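Local coordinates for D-ribitol-5-phosphate phosphatase (Bacteroides thetaiotaomicron, PDB 4JB3), which removes phosphate from D-ribitol-5-phosphate and D-ribitol-1-phosphate, and can also dephosphorylate 5-amino-6-(5-phospho-D-ribitylamino)uracil of the riboflavin pathway, at residues 91-94 against 95-99; 134-137 against 138-141; 149-152 against 153-156. All blocks are in the same frame, centred on the assembly; numbering follows the deposited sequence.

Contact 1: residues 91-94 against 95-99; sequences RELT and MEETK
The side chain of E97 folds back over T94, pairing with it in a capping box at the start of helix 95-103. T94 OG1 accepts from E97 N at 3.1 Å, and E97 OE1 returns the favour to T94 N at 2.9 Å, through its anti lone pair and along a nearly straight N-H (165°). The turn back is set at the first torsion: with chi1 at 68°, E97 CG lies between its own N and carbonyl carbon, and the rest of the chain runs out extended toward the loop. There the carboxylate finds a second role. R91 comes from the opposite direction and closes a two-pronged salt bridge, NH1 to E97 OE1 and a very short 2.5 Å from R91 NH2 to E97 OE2, although the two planes stand 42° apart. E97 OE1 is thus gripped by two donors. L93 CD2 sits over the centre of the R91 guanidinium, 3.6 Å above its plane, while the carbonyl of L93 is held by R82 of helix 78-89. From one turn further on, T98 sends two donors to T94 O, reaching it from opposite faces of its plane: N at 3.2 Å and OG1 at 2.9 Å.

Contact 2: residues 134-137 against 138-141; sequences PFVM and SWAC
M137 runs along the helix toward C141 and A140, and its side chain can be followed atom by atom. M137 CB lies 3.4 Å from S138 N, a closeness set by the chain itself. Bends at chi2 and chi3 then turn the chain along the helix axis instead of letting it stretch away. Its sulfur, SD, comes to 3.9 Å from C141 SG, a plain van der Waals meeting of two sulfurs one turn apart, and the terminal CE reaches the methyl CB of A140 at 3.7 Å. In the main chain beneath, S138, A140 and C141 bond through their N to P134 O, V136 O and M137 O, four residues back, whereas W139 N makes only a weak bond to V136 O.

On another side of the helix, S138 turns its hydroxyl back on the backbone. With chi1 at 71°, OG lies between its own N and carbonyl carbon and donates to F135 O at 2.8 Å, tilted 31° from the carbonyl plane. The same OG also bonds to K99 NZ of helix 95-103. W139 brings CE3 to 3.6 Å from V136 O, which lies near the plane of the indole at its edge. The methyl of A140 lies over one face of that indole, 4.0 Å above the plane and offset toward the rim; F145 meets the ring edge-to-face. V136 comes close to a bound glycerol, while M137 packs on F31 and L161. Such a helix, joining parallel strands 125-130 and 158-161, is the middle of a beta-alpha-beta unit in the Rossmann-like core of HAD phosphatases.

Contact 3: residues 149-152 against 153-156; sequences GKPL and NDYC
The Y155 ring meets the preceding residues mainly at its edge, where K150 O and L152 O lie in its plane and P151 O comes to 3.3 Å from CD2. K150 CB and CD touch the hydroxyl end of the ring, while NZ lies 5.9 Å from the Y155 ring centroid, a long cation-pi relation that is at most weakly attractive. The carboxylate of D154 is the other flat group. P151 packs against it, with CG 3.5 Å from OD1 and CD 3.6 Å from OD2. Bends at chi3 and chi4 curl the lysine back so that NZ forms a salt bridge with D154 OD2 at 2.8 Å, met on the anti side and 29° out of the carboxylate plane. With an alanine here in place of K150, the D154 carboxylate would probably lose this positive mate and the Y155 hydroxyl end the covering now given by the lysine CD. A water donates to K150 O at 2.7 Å and also bonds to Y155 OH, so main chain and ring tip are bridged. Beneath, D154 N to P151 O and Y155 N to L152 O are the i to i+3 bonds of a short 3-10 turn, which packs Y155 on helix 111-120 in the crossover leading to strand 158-161.

The three contacts follow one another along the chain without interleaving: contact 1 starts helix 95-103, contact 2 spans helix 134-140 to its end, and contact 3 is a short 3-10 turn in the loop before strand 158-161. Contacts 1 and 2 have centres 15 Å apart and meet where F135 packs against M95 and T98, joining helix 95-103 to helix 134-140. Contacts 2 and 3, 12 Å apart, share the crossover between strands 125-130 and 158-161 of the parallel sheet, and A140 O probably accepts from L152 N. Contacts 1 and 3 do not touch. Contact 2 therefore lies between them, linking the helices inserted after strand 26-29, consistent with the cap of HAD enzymes, to the core that carries the metal site.

Contact 1: residues 91-94 against 95-99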
loop_
_atom_site.group_PDB
_atom_site.type_symbol
_atom_site.label_atom_id
_atom_site.label_comp_id
_atom_site.label_asym_id
_atom_site.label_seq_id
_atom_site.Cartn_x
_atom_site.Cartn_y
_atom_site.Cartn_z
ATOM N N ARG A 91 -10.664 -20.382 18.062
ATOM C CA ARG A 91 -9.531 -21.302 18.092
ATOM C C ARG A 91 -8.179 -20.602 18.003
ATOM O O ARG A 91 -8.072 -19.497 17.483
ATOM C CB ARG A 91 -9.665 -22.396 17.024
ATOM C CG ARG A 91 -9.304 -21.989 15.608
ATOM C CD ARG A 91 -8.916 -23.238 14.816
ATOM N NE ARG A 91 -8.600 -22.954 13.422
ATOM C CZ ARG A 91 -7.372 -22.764 12.945
ATOM N NH1 ARG A 91 -6.312 -22.820 13.748
ATOM N NH2 ARG A 91 -7.204 -22.508 11.655
ATOM N N GLU A 92 -7.154 -21.267 18.521
ATOM C CA GLU A 92 -5.798 -20.737 18.526
ATOM C C GLU A 92 -5.209 -20.797 17.128
ATOM O O GLU A 92 -5.173 -21.866 16.505
ATOM C CB GLU A 92 -4.929 -21.557 19.473
ATOM C CG GLU A 92 -3.491 -21.088 19.569
ATOM C CD GLU A 92 -3.228 -20.311 20.840
ATOM O OE1 GLU A 92 -4.209 -19.939 21.520
ATOM O OE2 GLU A 92 -2.043 -20.082 21.168
ATOM N N LEU A 93 -4.758 -19.651 16.634
ATOM C CA LEU A 93 -4.200 -19.577 15.296
ATOM C C LEU A 93 -2.687 -19.544 15.372
ATOM O O LEU A 93 -2.120 -19.040 16.340
ATOM C CB LEU A 93 -4.686 -18.307 14.614
ATOM C CG LEU A 93 -6.196 -18.113 14.526
ATOM C CD1 LEU A 93 -6.488 -16.732 13.956
ATOM C CD2 LEU A 93 -6.831 -19.191 13.641
ATOM N N THR A 94 -2.026 -20.085 14.352
ATOM C CA THR A 94 -0.583 -19.894 14.226
ATOM C C THR A 94 -0.303 -18.597 13.483
ATOM O O THR A 94 -1.172 -18.062 12.773
ATOM C CB THR A 94 0.093 -21.030 13.456
ATOM O OG1 THR A 94 -0.338 -21.013 12.088
ATOM C CG2 THR A 94 -0.198 -22.384 14.109
ATOM N N MET A 95 0.926 -18.112 13.604
ATOM C CA MET A 95 1.299 -16.920 12.861
ATOM C C MET A 95 1.216 -17.166 11.368
ATOM O O MET A 95 0.801 -16.280 10.618
ATOM C CB MET A 95 2.707 -16.462 13.250
ATOM C CG MET A 95 2.780 -15.849 14.638
ATOM S SD MET A 95 1.963 -14.229 14.630
ATOM C CE MET A 95 3.313 -13.188 14.107
ATOM N N GLU A 96 1.591 -18.362 10.928
ATOM C CA GLU A 96 1.627 -18.622 9.494
ATOM C C GLU A 96 0.233 -18.635 8.875
ATOM O O GLU A 96 0.042 -18.127 7.778
ATOM C CB GLU A 96 2.377 -19.910 9.171
ATOM C CG GLU A 96 2.571 -20.143 7.673
ATOM C CD GLU A 96 3.419 -19.071 6.997
ATOM O OE1 GLU A 96 4.244 -18.421 7.676
ATOM O OE2 GLU A 96 3.264 -18.887 5.771
ATOM N N GLU A 97 -0.750 -19.196 9.565
ATOM C CA GLU A 97 -2.070 -19.193 8.947
ATOM C C GLU A 97 -2.691 -17.805 9.000
ATOM O O GLU A 97 -3.489 -17.453 8.128
ATOM C CB GLU A 97 -2.974 -20.251 9.545
ATOM C CG GLU A 97 -3.371 -19.988 10.951
ATOM C CD GLU A 97 -4.128 -21.162 11.526
ATOM O OE1 GLU A 97 -3.840 -21.552 12.675
ATOM O OE2 GLU A 97 -5.016 -21.701 10.822
ATOM N N THR A 98 -2.293 -17.007 9.988
ATOM C CA THR A 98 -2.773 -15.634 10.076
ATOM C C THR A 98 -2.161 -14.812 8.941
ATOM O O THR A 98 -2.858 -14.026 8.283
ATOM C CB THR A 98 -2.463 -15.027 11.452
ATOM O OG1 THR A 98 -3.061 -15.855 12.465
ATOM C CG2 THR A 98 -3.042 -13.616 11.554
ATOM N N LYS A 99 -0.868 -15.014 8.699
ATOM C CA LYS A 99 -0.189 -14.370 7.576
ATOM C C LYS A 99 -0.849 -14.759 6.260
ATOM O O LYS A 99 -1.113 -13.894 5.419
ATOM C CB LYS A 99 1.290 -14.743 7.542
ATOM C CG LYS A 99 2.049 -14.131 6.357
ATOM C CD LYS A 99 3.525 -14.480 6.427
ATOM C CE LYS A 99 4.252 -14.024 5.177
ATOM N NZ LYS A 99 5.717 -14.259 5.301
#

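Contact 2: residues 134-137 against 138-141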
loop_
_atom_site.group_PDB
_atom_site.type_symbol
_atom_site.label_atom_id
_atom_site.label_comp_id
_atom_site.label_asym_id
_atom_site.label_seq_id
_atom_site.Cartn_x
_atom_site.Cartn_y
_atom_site.Cartn_z
ATOM N N PRO A 134 2.610 -5.980 9.801
ATOM C CA PRO A 134 3.796 -6.844 9.738
ATOM C C PRO A 134 3.602 -8.136 8.960
ATOM O O PRO A 134 4.582 -8.653 8.407
ATOM C CB PRO A 134 4.074 -7.159 11.210
ATOM C CG PRO A 134 3.511 -6.001 11.952
ATOM C CD PRO A 134 2.282 -5.599 11.188
ATOM N N PHE A 135 2.382 -8.666 8.910
ATOM C CA PHE A 135 2.181 -9.904 8.167
ATOM C C PHE A 135 2.434 -9.664 6.688
ATOM O O PHE A 135 3.170 -10.416 6.028
ATOM C CB PHE A 135 0.763 -10.441 8.356
ATOM C CG PHE A 135 0.446 -10.839 9.765
ATOM C CD1 PHE A 135 0.839 -12.079 10.263
ATOM C CD2 PHE A 135 -0.273 -9.985 10.589
ATOM C CE1 PHE A 135 0.541 -12.451 11.576
ATOM C CE2 PHE A 135 -0.583 -10.352 11.906
ATOM C CZ PHE A 135 -0.165 -11.587 12.398
ATOM N N VAL A 136 1.803 -8.625 6.157
ATOM C CA VAL A 136 1.949 -8.297 4.747
ATOM C C VAL A 136 3.387 -7.893 4.418
ATOM O O VAL A 136 3.956 -8.334 3.418
ATOM C CB VAL A 136 0.965 -7.191 4.343
ATOM C CG1 VAL A 136 1.181 -6.758 2.880
ATOM C CG2 VAL A 136 -0.477 -7.673 4.563
ATOM N N MET A 137 3.979 -7.071 5.274
ATOM C CA MET A 137 5.335 -6.591 5.022
ATOM C C MET A 137 6.419 -7.667 5.155
ATOM O O MET A 137 7.476 -7.565 4.529
ATOM C CB MET A 137 5.636 -5.361 5.882
ATOM C CG MET A 137 4.873 -4.106 5.445
ATOM S SD MET A 137 5.241 -3.565 3.754
ATOM C CE MET A 137 3.768 -4.098 2.904
ATOM N N SER A 138 6.170 -8.712 5.937
ATOM C CA SER A 138 7.147 -9.795 6.000
ATOM C C SER A 138 7.318 -10.462 4.635
ATOM O O SER A 138 8.393 -10.969 4.318
ATOM C CB SER A 138 6.781 -10.815 7.076
ATOM O OG SER A 138 5.650 -11.573 6.708
ATOM N N TRP A 139 6.257 -10.443 3.834
ATOM C CA TRP A 139 6.304 -10.888 2.446
ATOM C C TRP A 139 6.853 -9.807 1.508
ATOM O O TRP A 139 7.822 -10.039 0.782
ATOM C CB TRP A 139 4.903 -11.323 1.981
ATOM C CG TRP A 139 4.719 -11.296 0.488
ATOM C CD1 TRP A 139 5.351 -12.081 -0.434
ATOM C CD2 TRP A 139 3.835 -10.444 -0.254
ATOM N NE1 TRP A 139 4.918 -11.766 -1.703
ATOM C CE2 TRP A 139 3.992 -10.760 -1.620
ATOM C CE3 TRP A 139 2.930 -9.443 0.107
ATOM C CZ2 TRP A 139 3.270 -10.109 -2.629
ATOM C CZ3 TRP A 139 2.211 -8.800 -0.895
ATOM C CH2 TRP A 139 2.389 -9.134 -2.247
ATOM N N ALA A 140 6.254 -8.617 1.539
ATOM C CA ALA A 140 6.611 -7.590 0.562
ATOM C C ALA A 140 8.055 -7.123 0.712
ATOM O O ALA A 140 8.746 -6.883 -0.283
ATOM C CB ALA A 140 5.653 -6.410 0.659
ATOM N N CYS A 141 8.508 -6.996 1.953
ATOM C CA CYS A 141 9.869 -6.521 2.212
ATOM C C CYS A 141 10.854 -7.680 2.314
ATOM O O CYS A 141 11.649 -7.771 3.240
ATOM C CB CYS A 141 9.897 -5.649 3.466
ATOM S SG CYS A 141 9.025 -4.100 3.228
#

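Contact 3: residues 149-152 against 153-156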
loop_
_atom_site.group_PDB
_atom_site.type_symbol
_atom_site.label_atom_id
_atom_site.label_comp_id
_atom_site.label_asym_id
_atom_site.label_seq_id
_atom_site.Cartn_x
_atom_site.Cartn_y
_atom_site.Cartn_z
ATOM N N GLY A 149 12.686 -11.158 -7.353
ATOM C CA GLY A 149 13.507 -11.421 -6.184
ATOM C C GLY A 149 13.993 -10.192 -5.444
ATOM O O GLY A 149 14.931 -10.274 -4.639
ATOM N N LYS A 150 13.356 -9.057 -5.709
ATOM C CA LYS A 150 13.721 -7.813 -5.058
ATOM C C LYS A 150 12.643 -7.426 -4.058
ATOM O O LYS A 150 11.458 -7.460 -4.378
ATOM C CB LYS A 150 13.876 -6.714 -6.110
ATOM C CG LYS A 150 15.013 -6.968 -7.088
ATOM C CD LYS A 150 14.937 -6.045 -8.293
ATOM C CE LYS A 150 15.152 -4.592 -7.911
ATOM N NZ LYS A 150 16.473 -4.371 -7.254
ATOM N N PRO A 151 13.046 -7.046 -2.841
ATOM C CA PRO A 151 12.051 -6.604 -1.860
ATOM C C PRO A 151 11.433 -5.263 -2.247
ATOM O O PRO A 151 12.017 -4.509 -3.041
ATOM C CB PRO A 151 12.888 -6.437 -0.586
ATOM C CG PRO A 151 14.237 -6.038 -1.100
ATOM C CD PRO A 151 14.423 -6.917 -2.324
ATOM N N LEU A 152 10.276 -4.955 -1.663
ATOM C CA LEU A 152 9.594 -3.690 -1.897
ATOM C C LEU A 152 10.521 -2.497 -1.642
ATOM O O LEU A 152 10.419 -1.473 -2.324
ATOM C CB LEU A 152 8.353 -3.620 -1.008
ATOM C CG LEU A 152 7.488 -2.367 -1.131
ATOM C CD1 LEU A 152 7.000 -2.165 -2.563
ATOM C CD2 LEU A 152 6.314 -2.470 -0.168
ATOM N N ASN A 153 11.433 -2.656 -0.680
ATOM C CA ASN A 153 12.431 -1.639 -0.347
ATOM C C ASN A 153 13.261 -1.162 -1.531
ATOM O O ASN A 153 13.710 -0.012 -1.567
ATOM C CB ASN A 153 13.370 -2.174 0.733
ATOM C CG ASN A 153 12.626 -2.787 1.882
ATOM O OD1 ASN A 153 12.149 -3.920 1.788
ATOM N ND2 ASN A 153 12.518 -2.046 2.983
ATOM N N ASP A 154 13.482 -2.049 -2.495
ATOM C CA ASP A 154 14.318 -1.730 -3.650
ATOM C C ASP A 154 13.638 -0.753 -4.598
ATOM O O ASP A 154 14.286 -0.176 -5.475
ATOM C CB ASP A 154 14.675 -3.000 -4.429
ATOM C CG ASP A 154 15.785 -3.805 -3.784
ATOM O OD1 ASP A 154 16.153 -3.538 -2.622
ATOM O OD2 ASP A 154 16.292 -4.726 -4.456
ATOM N N TYR A 155 12.336 -0.561 -4.417
ATOM C CA TYR A 155 11.550 0.255 -5.335
ATOM C C TYR A 155 11.273 1.673 -4.853
ATOM O O TYR A 155 10.636 2.457 -5.553
ATOM C CB TYR A 155 10.235 -0.456 -5.667
ATOM C CG TYR A 155 10.480 -1.771 -6.355
ATOM C CD1 TYR A 155 10.590 -1.838 -7.731
ATOM C CD2 TYR A 155 10.631 -2.945 -5.625
ATOM C CE1 TYR A 155 10.835 -3.040 -8.366
ATOM C CE2 TYR A 155 10.878 -4.157 -6.256
ATOM C CZ TYR A 155 10.967 -4.191 -7.627
ATOM O OH TYR A 155 11.207 -5.378 -8.271
ATOM N N CYS A 156 11.719 1.972 -3.631
ATOM C CA CYS A 156 11.461 3.264 -2.988
ATOM C C CYS A 156 12.684 3.801 -2.253
ATOM O O CYS A 156 13.590 3.042 -1.886
ATOM C CB CYS A 156 10.318 3.149 -1.978
ATOM S SG CYS A 156 8.801 2.397 -2.578
HETATM O O HOH W 1 10.645 -7.898 -6.903
#